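Local coordinates for protein Two-component system sensor histidine kinase (Bacteroides thetaiotaomicron, PDB 3OTT) that probably senses saccharides outside the cell through its beta-propeller domains and passes the signal on by phosphorylating a histidine, at residues B[233-238]-B[278-283]; B[251-256]-B[264-269]; B[391-396]-B[416-421]. All blocks are in the same frame, centred on the assembly; numbering follows the deposited sequence. Where two conformers were deposited one is given.

The chain is the extracellular domain of the sensor, with two seven-bladed beta-propellers and a C-terminal beta-sandwich. Contacts 1 and 2 lie in the first propeller, their centres 10 Å apart. Contact 2 pairs the two outer strands of a blade, and contact 1 joins that blade's innermost strand to the next blade. They touch directly: N279 O lies 2.7 Å from G252 N, and N279 OD1 lies 2.7 Å from H268 N, both probable hydrogen bonds. Contact 3 joins two blades of the second propeller. Its centre is about 61 Å from that of contact 1. The bound hexatantalum dodecabromide is lined by residues outside all three contacts.

Contact 1: B[233-238]-B[278-283]; sequences SIKSLA and NNIIWN
Two successive blades of the first beta-propeller meet here by their innermost strands, and K235 and S236 on one side touch I280 to N283 on the other. The axes of the short strand segments 233-238 and 281-283 run at 43° to each other and come within 5.4 Å. A single hydrogen bond spans the gap. S236 OG donates to I281 O at 2.9 Å, and it sits above the carbonyl plane, 48° out of it. The hydroxyl is placed there by chi1 of 47°, which sets OG between the backbone N and the carbonyl carbon. S236 CB packs against N283 CA at 3.6 Å.

Each strand carries a classic beta bulge at this point. K235 and S236 both face G248 of their own blade, while W282 and N283 both face G295 of theirs. The two bulged pairs thus lie next to each other across the blade boundary.

K235 lies alongside W282, both side chains pointing the same way. K235 CB rests 3.5 Å from I281 O. Further out, K235 CD approaches W282 CZ3 obliquely at 3.7 Å. I280 CG2 covers one face of the indole, 3.7 Å above the plane and toward its rim. The indole NE1 is hydrogen-bonded to D297. K235 bends at chi4, and NZ donates to S233 OG at 3.2 Å. S233 OG is also hydrogen-bonded to D250 OD2, and D250 forms a long, weak ion pair with K235 NZ. An alanine at K235 would keep the CB contact but is likely to leave the W282 ring without its aliphatic neighbour and S233 OG without the ammonium. At the start of 278-283, N278 OD1 accepts from I280 N, which closes an Asx turn.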
loop_
_atom_site.group_PDB
_atom_site.type_symbol
_atom_site.label_atom_id
_atom_site.label_comp_id
_atom_site.label_asym_id
_atom_site.label_seq_id
_atom_site.Cartn_x
_atom_site.Cartn_y
_atom_site.Cartn_z
ATOM N N SER B 233 -6.434 -36.840 13.454
ATOM C CA SER B 233 -6.247 -35.525 14.050
ATOM C C SER B 233 -5.723 -34.589 12.987
ATOM O O SER B 233 -5.011 -35.001 12.074
ATOM C CB SER B 233 -5.268 -35.565 15.208
ATOM O OG SER B 233 -4.130 -36.268 14.792
ATOM N N ILE B 234 -6.123 -33.334 13.087
ATOM C CA ILE B 234 -5.626 -32.340 12.211
ATOM C C ILE B 234 -4.333 -31.807 12.790
ATOM O O ILE B 234 -4.324 -31.287 13.913
ATOM C CB ILE B 234 -6.597 -31.206 12.076
ATOM C CG1 ILE B 234 -7.943 -31.717 11.569
ATOM C CG2 ILE B 234 -6.040 -30.124 11.103
ATOM C CD1 ILE B 234 -7.992 -31.873 10.165
ATOM N N LYS B 235 -3.250 -31.928 12.031
ATOM C CA LYS B 235 -1.908 -31.495 12.478
ATOM C C LYS B 235 -1.452 -30.172 11.876
ATOM O O LYS B 235 -0.584 -29.491 12.424
ATOM C CB LYS B 235 -0.875 -32.562 12.114
ATOM C CG LYS B 235 -1.284 -33.942 12.530
ATOM C CD LYS B 235 -0.096 -34.898 12.642
ATOM C CE LYS B 235 -0.369 -36.052 13.646
ATOM N NZ LYS B 235 -0.980 -35.631 15.000
ATOM N N SER B 236 -1.981 -29.812 10.719
ATOM C CA SER B 236 -1.479 -28.612 10.052
ATOM C C SER B 236 -2.519 -28.053 9.111
ATOM O O SER B 236 -3.356 -28.783 8.625
ATOM C CB SER B 236 -0.213 -28.974 9.247
ATOM O OG SER B 236 -0.464 -30.172 8.481
ATOM N N LEU B 237 -2.437 -26.766 8.812
ATOM C CA LEU B 237 -3.505 -26.090 8.036
ATOM C C LEU B 237 -2.784 -25.047 7.220
ATOM O O LEU B 237 -1.850 -24.444 7.729
ATOM C CB LEU B 237 -4.525 -25.393 8.950
ATOM C CG LEU B 237 -5.342 -26.228 9.968
ATOM C CD1 LEU B 237 -6.044 -25.423 11.111
ATOM C CD2 LEU B 237 -6.433 -27.100 9.230
ATOM N N ALA B 238 -3.233 -24.854 5.976
ATOM C CA ALA B 238 -2.842 -23.757 5.084
ATOM C C ALA B 238 -3.988 -23.524 4.093
ATOM O O ALA B 238 -4.845 -24.416 3.876
ATOM C CB ALA B 238 -1.549 -24.145 4.255
ATOM N N ASN B 278 4.127 -39.410 2.079
ATOM C CA ASN B 278 3.739 -40.106 3.305
ATOM C C ASN B 278 2.430 -39.481 3.815
ATOM O O ASN B 278 2.163 -38.310 3.534
ATOM C CB ASN B 278 4.886 -39.955 4.327
ATOM C CG ASN B 278 4.585 -40.595 5.664
ATOM O OD1 ASN B 278 4.198 -39.909 6.608
ATOM N ND2 ASN B 278 4.840 -41.891 5.779
ATOM N N ASN B 279 1.678 -40.234 4.614
ATOM C CA ASN B 279 0.288 -39.895 5.011
ATOM C C ASN B 279 0.278 -38.993 6.238
ATOM O O ASN B 279 -0.771 -38.399 6.569
ATOM C CB ASN B 279 -0.550 -41.174 5.299
ATOM C CG ASN B 279 -1.084 -41.842 4.022
ATOM O OD1 ASN B 279 -1.133 -41.233 2.947
ATOM N ND2 ASN B 279 -1.457 -43.113 4.128
ATOM N N ILE B 280 1.399 -38.927 6.962
ATOM C CA ILE B 280 1.402 -38.103 8.118
ATOM C C ILE B 280 1.926 -36.732 7.787
ATOM O O ILE B 280 3.142 -36.574 7.587
ATOM C CB ILE B 280 2.159 -38.686 9.318
ATOM C CG1 ILE B 280 1.467 -39.966 9.838
ATOM C CG2 ILE B 280 2.190 -37.622 10.452
ATOM C CD1 ILE B 280 2.418 -41.027 10.456
ATOM N N ILE B 281 1.043 -35.722 7.796
ATOM C CA ILE B 281 1.441 -34.377 7.348
ATOM C C ILE B 281 1.629 -33.370 8.495
ATOM O O ILE B 281 0.646 -32.783 8.980
ATOM C CB ILE B 281 0.436 -33.827 6.302
ATOM C CG1 ILE B 281 0.413 -34.725 5.057
ATOM C CG2 ILE B 281 0.824 -32.420 5.835
ATOM C CD1 ILE B 281 -0.876 -34.614 4.243
ATOM N N TRP B 282 2.884 -33.154 8.896
ATOM C CA TRP B 282 3.277 -32.258 10.012
ATOM C C TRP B 282 3.113 -30.786 9.735
ATOM O O TRP B 282 2.837 -30.060 10.657
ATOM C CB TRP B 282 4.729 -32.474 10.479
ATOM C CG TRP B 282 4.978 -33.865 11.003
ATOM C CD1 TRP B 282 5.706 -34.869 10.386
ATOM C CD2 TRP B 282 4.421 -34.448 12.184
ATOM N NE1 TRP B 282 5.674 -35.991 11.149
ATOM C CE2 TRP B 282 4.893 -35.766 12.254
ATOM C CE3 TRP B 282 3.592 -33.961 13.214
ATOM C CZ2 TRP B 282 4.577 -36.627 13.308
ATOM C CZ3 TRP B 282 3.255 -34.845 14.286
ATOM C CH2 TRP B 282 3.760 -36.152 14.311
ATOM N N ASN B 283 3.296 -30.347 8.484
ATOM C CA ASN B 283 3.248 -28.925 8.124
ATOM C C ASN B 283 2.931 -28.735 6.660
ATOM O O ASN B 283 3.356 -29.533 5.808
ATOM C CB ASN B 283 4.591 -28.195 8.491
ATOM C CG ASN B 283 4.443 -26.670 8.527
ATOM O OD1 ASN B 283 4.825 -25.956 7.549
ATOM N ND2 ASN B 283 3.871 -26.148 9.626
#

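Contact 2: B[251-256]-B[264-269]; sequences NGLYVY and QHIIHD
The rings of Y254 and H265 form an offset stack, with centroids 4.1 Å apart and planes at 14°. H265 CD2 sits over one face of the tyrosine ring, toward its rim, and Y254 OH lies over one face of the imidazole. Y254 also stacks with F229. At the imidazole edge, H265 NE2 donates to N251 O at 2.8 Å. This bond is nearly straight (172° at the hydrogen) and lies in the ring plane, so stack and bond together fix the turn of the histidine. Chi1 of 176° puts CG opposite the backbone N and swings the ring across to the partner strand.

Beneath the rings the backbones pair antiparallel. L253 and I266 form a hydrogen-bonded pair, with L253 N 2.9 Å from I266 O. V255 and Q264 form another. L253, V255 and I266 share the other face of the sheet, where V255 CG2 meets I266 CD1 at 4.0 Å. At G252 a CB would clash with I266 O, and its backbone angles also call for glycine. This is the antiparallel hairpin of the two outer strands in a four-stranded propeller blade.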
loop_
_atom_site.group_PDB
_atom_site.type_symbol
_atom_site.label_atom_id
_atom_site.label_comp_id
_atom_site.label_asym_id
_atom_site.label_seq_id
_atom_site.Cartn_x
_atom_site.Cartn_y
_atom_site.Cartn_z
ATOM N N ASN B 251 -3.730 -39.094 8.313
ATOM C CA ASN B 251 -4.151 -40.044 7.255
ATOM C C ASN B 251 -4.359 -39.277 5.978
ATOM O O ASN B 251 -5.423 -39.377 5.316
ATOM C CB ASN B 251 -5.366 -40.891 7.677
ATOM C CG ASN B 251 -5.757 -41.995 6.622
ATOM O OD1 ASN B 251 -4.899 -42.689 6.048
ATOM N ND2 ASN B 251 -7.092 -42.150 6.380
ATOM N N GLY B 252 -3.351 -38.445 5.675
ATOM C CA GLY B 252 -3.264 -37.750 4.404
ATOM C C GLY B 252 -3.819 -36.348 4.464
ATOM O O GLY B 252 -4.034 -35.785 5.523
ATOM N N LEU B 253 -4.061 -35.816 3.282
ATOM C CA LEU B 253 -4.464 -34.450 3.024
ATOM C C LEU B 253 -5.938 -34.327 2.632
ATOM O O LEU B 253 -6.426 -35.085 1.810
ATOM C CB LEU B 253 -3.591 -33.884 1.854
ATOM C CG LEU B 253 -3.845 -32.446 1.371
ATOM C CD1 LEU B 253 -3.577 -31.363 2.417
ATOM C CD2 LEU B 253 -3.021 -32.233 0.139
ATOM N N TYR B 254 -6.630 -33.365 3.241
ATOM C CA TYR B 254 -8.008 -33.080 2.915
ATOM C C TYR B 254 -8.026 -31.661 2.423
ATOM O O TYR B 254 -7.261 -30.808 2.907
ATOM C CB TYR B 254 -8.921 -33.189 4.109
ATOM C CG TYR B 254 -9.184 -34.616 4.524
ATOM C CD1 TYR B 254 -8.271 -35.288 5.305
ATOM C CD2 TYR B 254 -10.364 -35.298 4.129
ATOM C CE1 TYR B 254 -8.516 -36.565 5.744
ATOM C CE2 TYR B 254 -10.612 -36.617 4.541
ATOM C CZ TYR B 254 -9.672 -37.234 5.364
ATOM O OH TYR B 254 -9.773 -38.548 5.772
ATOM N N VAL B 255 -8.852 -31.445 1.408
ATOM C CA VAL B 255 -8.939 -30.156 0.766
ATOM C C VAL B 255 -10.425 -29.742 0.826
ATOM O O VAL B 255 -11.284 -30.422 0.276
ATOM C CB VAL B 255 -8.423 -30.227 -0.743
ATOM C CG1 VAL B 255 -8.610 -28.951 -1.474
ATOM C CG2 VAL B 255 -7.006 -30.628 -0.856
ATOM N N TYR B 256 -10.690 -28.591 1.457
ATOM C CA TYR B 256 -12.059 -28.083 1.665
ATOM C C TYR B 256 -12.294 -26.867 0.776
ATOM O O TYR B 256 -11.494 -25.880 0.763
ATOM C CB TYR B 256 -12.233 -27.713 3.175
ATOM C CG TYR B 256 -13.573 -27.023 3.482
ATOM C CD1 TYR B 256 -13.696 -25.665 3.340
ATOM C CD2 TYR B 256 -14.742 -27.776 3.845
ATOM C CE1 TYR B 256 -14.916 -24.997 3.597
ATOM C CE2 TYR B 256 -15.964 -27.124 4.066
ATOM C CZ TYR B 256 -16.024 -25.726 3.944
ATOM O OH TYR B 256 -17.154 -25.025 4.149
ATOM N N GLN B 264 -11.739 -33.292 -1.166
ATOM C CA GLN B 264 -10.819 -34.188 -1.839
ATOM C C GLN B 264 -9.945 -34.785 -0.756
ATOM O O GLN B 264 -9.499 -34.077 0.152
ATOM C CB GLN B 264 -9.909 -33.469 -2.827
ATOM C CG GLN B 264 -10.343 -32.139 -3.348
ATOM C CD GLN B 264 -9.351 -31.694 -4.408
ATOM O OE1 GLN B 264 -8.580 -32.541 -4.914
ATOM N NE2 GLN B 264 -9.347 -30.401 -4.753
ATOM N N HIS B 265 -9.692 -36.069 -0.822
ATOM C CA HIS B 265 -8.827 -36.686 0.159
ATOM C C HIS B 265 -7.662 -37.381 -0.573
ATOM O O HIS B 265 -7.866 -38.296 -1.398
ATOM C CB HIS B 265 -9.631 -37.686 0.949
ATOM C CG HIS B 265 -8.842 -38.471 1.942
ATOM N ND1 HIS B 265 -9.106 -39.793 2.201
ATOM C CD2 HIS B 265 -7.836 -38.123 2.775
ATOM C CE1 HIS B 265 -8.287 -40.233 3.143
ATOM N NE2 HIS B 265 -7.519 -39.233 3.522
ATOM N N ILE B 266 -6.454 -36.951 -0.216
ATOM C CA ILE B 266 -5.248 -37.376 -0.881
ATOM C C ILE B 266 -4.330 -38.202 0.016
ATOM O O ILE B 266 -3.957 -37.713 1.071
ATOM C CB ILE B 266 -4.536 -36.167 -1.512
ATOM C CG1 ILE B 266 -5.512 -35.543 -2.519
ATOM C CG2 ILE B 266 -3.268 -36.632 -2.180
ATOM C CD1 ILE B 266 -5.941 -34.265 -2.128
ATOM N N ILE B 267 -4.014 -39.436 -0.404
ATOM C CA ILE B 267 -3.167 -40.333 0.369
ATOM C C ILE B 267 -2.060 -40.931 -0.477
ATOM O O ILE B 267 -2.108 -40.846 -1.705
ATOM C CB ILE B 267 -3.898 -41.543 1.014
ATOM C CG1 ILE B 267 -4.467 -42.481 -0.055
ATOM C CG2 ILE B 267 -4.910 -41.075 2.070
ATOM C CD1 ILE B 267 -5.124 -43.784 0.501
ATOM N N HIS B 268 -1.072 -41.518 0.213
ATOM C CA HIS B 268 0.071 -42.146 -0.375
ATOM C C HIS B 268 -0.348 -43.400 -1.170
ATOM O O HIS B 268 -1.310 -44.091 -0.838
ATOM C CB HIS B 268 1.018 -42.481 0.758
ATOM C CG HIS B 268 2.205 -43.293 0.356
ATOM N ND1 HIS B 268 3.270 -42.767 -0.356
ATOM C CD2 HIS B 268 2.508 -44.595 0.590
ATOM C CE1 HIS B 268 4.175 -43.715 -0.560
ATOM N NE2 HIS B 268 3.732 -44.831 -0.003
ATOM N N ASP B 269 0.366 -43.652 -2.248
ATOM C CA ASP B 269 0.160 -44.866 -3.013
ATOM C C ASP B 269 1.517 -45.548 -3.288
ATOM O O ASP B 269 2.336 -45.035 -4.062
ATOM C CB ASP B 269 -0.606 -44.522 -4.290
ATOM C CG ASP B 269 -0.802 -45.712 -5.224
ATOM O OD1 ASP B 269 -0.329 -46.861 -4.954
ATOM O OD2 ASP B 269 -1.491 -45.476 -6.244
#

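Contact 3: B[391-396]-B[416-421]; sequences DGSINR and YNTNWT
T418 O is held from two directions. T421 OG1 donates a hydrogen bond to it at 2.7 Å from within the same segment, and S393 CA reaches it across the contact at 3.2 Å as a CA-H...O contact. The site lies between two blades of the second beta-propeller. Segment 391-396 enters the third strand of one blade. Segment 416-421 ends the loop that leads from that blade's outer strand to the innermost strand of the next.

One backbone hydrogen bond links the two. S393 N donates to N419 O at 2.7 Å, with the donor tilted 34° from the carbonyl plane. S393 OG is turned to a different task and is hydrogen-bonded to Y407 O in the neighbouring strand of its own blade.

D391 O meets the edge of the W420 indole, in the ring plane, with CD1 3.2 Å away. D391 O is also 2.9 Å from N419 O; both are acceptors, so no hydrogen bond forms between them. D391 CB lies against the same indole carbon. The D391 carboxylate points to another partner and makes a salt bridge with R376. W420 also packs on R131 of the second subunit, which places this end of the loop at the dimer contact.

Deeper in, the apolar part rests on I394 and T421. I394 CG2 and T421 CG2 are 3.4 Å apart, tighter than usual for two methyl groups. Chi1 of 58° sends I394 CG1 between the backbone N and the carbonyl carbon, and CG2 is the branch left to meet T421. I434 of the next blade touches both side chains. Within 416-421, N417 OD1 accepts from N419 N at 3.0 Å and closes an Asx turn.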
loop_
_atom_site.group_PDB
_atom_site.type_symbol
_atom_site.label_atom_id
_atom_site.label_comp_id
_atom_site.label_asym_id
_atom_site.label_seq_id
_atom_site.Cartn_x
_atom_site.Cartn_y
_atom_site.Cartn_z
ATOM N N ASP B 391 -8.894 12.657 -22.049
ATOM C CA ASP B 391 -10.099 13.481 -21.934
ATOM C C ASP B 391 -9.749 14.895 -21.535
ATOM O O ASP B 391 -10.653 15.717 -21.363
ATOM C CB ASP B 391 -11.145 12.903 -20.915
ATOM C CG ASP B 391 -11.998 11.767 -21.506
ATOM O OD1 ASP B 391 -11.845 11.451 -22.722
ATOM O OD2 ASP B 391 -12.774 11.142 -20.750
ATOM N N GLY B 392 -8.441 15.173 -21.420
ATOM C CA GLY B 392 -7.886 16.520 -21.317
ATOM C C GLY B 392 -6.932 16.817 -22.502
ATOM O O GLY B 392 -5.797 17.286 -22.304
ATOM N N SER B 393 -7.405 16.545 -23.719
ATOM C CA SER B 393 -6.706 16.825 -24.975
ATOM C C SER B 393 -5.458 15.933 -25.137
ATOM O O SER B 393 -5.327 14.927 -24.435
ATOM C CB SER B 393 -6.402 18.338 -25.138
ATOM O OG SER B 393 -5.885 18.641 -26.448
ATOM N N ILE B 394 -4.577 16.282 -26.082
ATOM C CA ILE B 394 -3.433 15.486 -26.408
ATOM C C ILE B 394 -2.172 16.008 -25.723
ATOM O O ILE B 394 -2.020 17.192 -25.485
ATOM C CB ILE B 394 -3.229 15.398 -27.932
ATOM C CG1 ILE B 394 -3.064 16.775 -28.594
ATOM C CG2 ILE B 394 -4.417 14.766 -28.556
ATOM C CD1 ILE B 394 -2.279 16.679 -29.941
ATOM N N ASN B 395 -1.275 15.105 -25.382
ATOM C CA ASN B 395 -0.006 15.503 -24.804
ATOM C C ASN B 395 1.161 14.810 -25.497
ATOM O O ASN B 395 1.008 13.697 -26.018
ATOM C CB ASN B 395 0.031 15.110 -23.345
ATOM C CG ASN B 395 -1.004 15.833 -22.499
ATOM O OD1 ASN B 395 -0.704 16.841 -21.917
ATOM N ND2 ASN B 395 -2.201 15.274 -22.385
ATOM N N ARG B 396 2.333 15.460 -25.454
ATOM C CA ARG B 396 3.556 14.903 -25.961
ATOM C C ARG B 396 4.552 14.728 -24.808
ATOM O O ARG B 396 4.710 15.641 -24.008
ATOM C CB ARG B 396 4.151 15.858 -27.005
ATOM C CG ARG B 396 5.563 15.471 -27.510
ATOM C CD ARG B 396 6.072 16.331 -28.722
ATOM N NE ARG B 396 6.427 17.690 -28.318
ATOM C CZ ARG B 396 7.518 18.007 -27.602
ATOM N NH1 ARG B 396 8.376 17.074 -27.225
ATOM N NH2 ARG B 396 7.744 19.258 -27.251
ATOM N N TYR B 416 -15.131 23.574 -32.671
ATOM C CA TYR B 416 -14.818 22.257 -32.224
ATOM C C TYR B 416 -13.405 22.273 -31.686
ATOM O O TYR B 416 -12.563 23.081 -32.093
ATOM C CB TYR B 416 -14.928 21.279 -33.389
ATOM C CG TYR B 416 -16.248 21.359 -34.128
ATOM C CD1 TYR B 416 -16.269 21.675 -35.479
ATOM C CD2 TYR B 416 -17.477 21.078 -33.470
ATOM C CE1 TYR B 416 -17.462 21.749 -36.168
ATOM C CE2 TYR B 416 -18.683 21.147 -34.140
ATOM C CZ TYR B 416 -18.676 21.482 -35.501
ATOM O OH TYR B 416 -19.863 21.566 -36.231
ATOM N N ASN B 417 -13.132 21.377 -30.758
ATOM C CA ASN B 417 -11.839 21.358 -30.172
ATOM C C ASN B 417 -11.476 19.914 -29.869
ATOM O O ASN B 417 -12.272 18.980 -30.131
ATOM C CB ASN B 417 -11.807 22.241 -28.916
ATOM C CG ASN B 417 -12.716 21.705 -27.811
ATOM O OD1 ASN B 417 -12.665 20.513 -27.473
ATOM N ND2 ASN B 417 -13.560 22.579 -27.255
ATOM N N THR B 418 -10.322 19.765 -29.224
ATOM C CA THR B 418 -9.667 18.494 -29.037
ATOM C C THR B 418 -9.677 17.997 -27.565
ATOM O O THR B 418 -8.980 17.057 -27.208
ATOM C CB THR B 418 -8.252 18.692 -29.634
ATOM O OG1 THR B 418 -7.749 17.478 -30.123
ATOM C CG2 THR B 418 -7.316 19.259 -28.655
ATOM N N ASN B 419 -10.488 18.614 -26.709
ATOM C CA ASN B 419 -10.582 18.247 -25.276
ATOM C C ASN B 419 -10.738 16.764 -24.999
ATOM O O ASN B 419 -10.055 16.218 -24.141
ATOM C CB ASN B 419 -11.776 18.956 -24.612
ATOM C CG ASN B 419 -11.507 20.421 -24.352
ATOM O OD1 ASN B 419 -10.354 20.908 -24.464
ATOM N ND2 ASN B 419 -12.582 21.162 -24.005
ATOM N N TRP B 420 -11.660 16.131 -25.733
ATOM C CA TRP B 420 -11.889 14.700 -25.633
ATOM C C TRP B 420 -11.284 13.950 -26.810
ATOM O O TRP B 420 -11.949 13.720 -27.788
ATOM C CB TRP B 420 -13.403 14.416 -25.517
ATOM C CG TRP B 420 -14.027 15.019 -24.260
ATOM C CD1 TRP B 420 -13.358 15.508 -23.148
ATOM C CD2 TRP B 420 -15.427 15.170 -23.981
ATOM N NE1 TRP B 420 -14.264 15.930 -22.213
ATOM C CE2 TRP B 420 -15.537 15.727 -22.684
ATOM C CE3 TRP B 420 -16.606 14.858 -24.691
ATOM C CZ2 TRP B 420 -16.787 16.011 -22.081
ATOM C CZ3 TRP B 420 -17.860 15.131 -24.090
ATOM C CH2 TRP B 420 -17.931 15.708 -22.791
ATOM N N THR B 421 -10.034 13.548 -26.691
ATOM C CA THR B 421 -9.292 12.853 -27.743
ATOM C C THR B 421 -9.259 11.350 -27.568
ATOM O O THR B 421 -8.924 10.883 -26.480
ATOM C CB THR B 421 -7.829 13.422 -27.843
ATOM O OG1 THR B 421 -7.940 14.779 -28.309
ATOM C CG2 THR B 421 -7.012 12.630 -28.936
#